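Local coordinates for uncharacterized protein (Acinetobacter baumannii, PDB 4L3U) that is of unknown function but folds as a compact, all-helical single-chain protein of the DUF4844 family, at residues G41-S45 with A46-S50. Sequence-based numbering, arbitrary orientation.
Sequences GVQNS and ALRMS
R48 reaches back from the first turn of helix 45-68 and grips the carbonyl oxygen of V42 side-on with two nitrogens, NH2 at 2.7 Å from V42 O and NE at 2.8 Å from the same atom. NE lies in the carbonyl plane on a lone pair, whereas NH2 sits above that plane; V42 O itself stays in the guanidinium plane. A bend at chi3 (-65°) in an otherwise extended R48 chain turns the head group onto the carbonyl. The other terminal nitrogen, NH1, forms a salt bridge with D30, so the guanidinium ties two points of the loop between helices 14-27 and 45-68 to the helix start. N44 is the N-cap of that helix: with CG anti to the backbone N (chi1 -168°), OD1 accepts from L47 N at 2.9 Å, in the amide plane and on a lone pair. Helical backbone bonds begin at the same residue, R48 N to N44 O at 2.8 Å and M49 N to S45 O at 3.1 Å. V42 and R48 lie alongside, their side chains running opposite ways, with V42 CG1 3.7 Å from R48 CB, and the same methyl meets L47 CD2 at 4.0 Å. F32 touches both V42 and R48, while L47 packs on L93. Within the loop, Q43 NE2 makes a weak bond to G41 O, 2.7 Å long but bent to 115° at the hydrogen.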
# COMPACT_ATOMS: atom_id res chain seq x y z
N GLY A 41 11.38 8.34 8.60
CA GLY A 41 11.20 8.43 7.17
C GLY A 41 12.31 7.72 6.41
O GLY A 41 13.35 7.40 6.98
N VAL A 42 12.08 7.48 5.13
CA VAL A 42 13.08 6.84 4.29
C VAL A 42 14.13 7.87 3.92
O VAL A 42 13.83 8.90 3.31
CB VAL A 42 12.46 6.24 3.01
CG1 VAL A 42 13.54 5.69 2.08
CG2 VAL A 42 11.48 5.15 3.38
N GLN A 43 15.38 7.59 4.29
CA GLN A 43 16.48 8.52 4.08
C GLN A 43 17.00 8.51 2.65
O GLN A 43 17.20 9.57 2.05
CB GLN A 43 17.61 8.22 5.07
CG GLN A 43 17.48 8.94 6.41
CD GLN A 43 16.07 8.88 6.98
OE1 GLN A 43 15.19 9.66 6.61
NE2 GLN A 43 15.85 7.94 7.90
N ASN A 44 17.21 7.32 2.08
CA ASN A 44 17.67 7.23 0.70
C ASN A 44 16.62 7.79 -0.25
O ASN A 44 15.55 7.21 -0.43
CB ASN A 44 18.00 5.78 0.33
CG ASN A 44 18.74 5.68 -0.98
OD1 ASN A 44 18.13 5.54 -2.04
ND2 ASN A 44 20.06 5.75 -0.92
N SER A 45 16.93 8.94 -0.84
CA SER A 45 15.98 9.66 -1.67
C SER A 45 15.55 8.86 -2.89
O SER A 45 14.39 8.92 -3.30
CB SER A 45 16.57 10.99 -2.13
OG SER A 45 15.67 11.64 -3.01
N ALA A 46 16.49 8.13 -3.47
CA ALA A 46 16.20 7.28 -4.61
C ALA A 46 15.19 6.23 -4.18
O ALA A 46 14.24 5.94 -4.90
CB ALA A 46 17.46 6.63 -5.13
N LEU A 47 15.40 5.67 -2.99
CA LEU A 47 14.54 4.62 -2.48
C LEU A 47 13.16 5.14 -2.13
O LEU A 47 12.16 4.51 -2.45
CB LEU A 47 15.17 3.95 -1.26
CG LEU A 47 14.40 2.75 -0.70
CD1 LEU A 47 14.35 1.62 -1.71
CD2 LEU A 47 15.05 2.28 0.58
N ARG A 48 13.10 6.30 -1.46
CA ARG A 48 11.81 6.86 -1.06
C ARG A 48 10.95 7.15 -2.28
O ARG A 48 9.76 6.83 -2.30
CB ARG A 48 11.99 8.16 -0.27
CG ARG A 48 10.67 8.71 0.25
CD ARG A 48 10.79 10.10 0.84
NE ARG A 48 11.62 10.12 2.04
CZ ARG A 48 11.58 11.08 2.96
NH1 ARG A 48 10.75 12.11 2.82
NH2 ARG A 48 12.38 11.03 4.01
N MSE A 49 11.56 7.76 -3.29
CA MSE A 49 10.85 8.08 -4.52
C MSE A 49 10.36 6.81 -5.20
O MSE A 49 9.23 6.74 -5.68
CB MSE A 49 11.79 8.81 -5.46
CG MSE A 49 11.13 9.34 -6.70
SE MSE A 49 12.50 10.03 -7.87
CE MSE A 49 13.27 11.37 -6.67
N SER A 50 11.23 5.80 -5.22
CA SER A 50 10.90 4.50 -5.79
C SER A 50 9.69 3.88 -5.07
O SER A 50 8.87 3.21 -5.69
CB SER A 50 12.12 3.58 -5.68
OG SER A 50 11.90 2.35 -6.35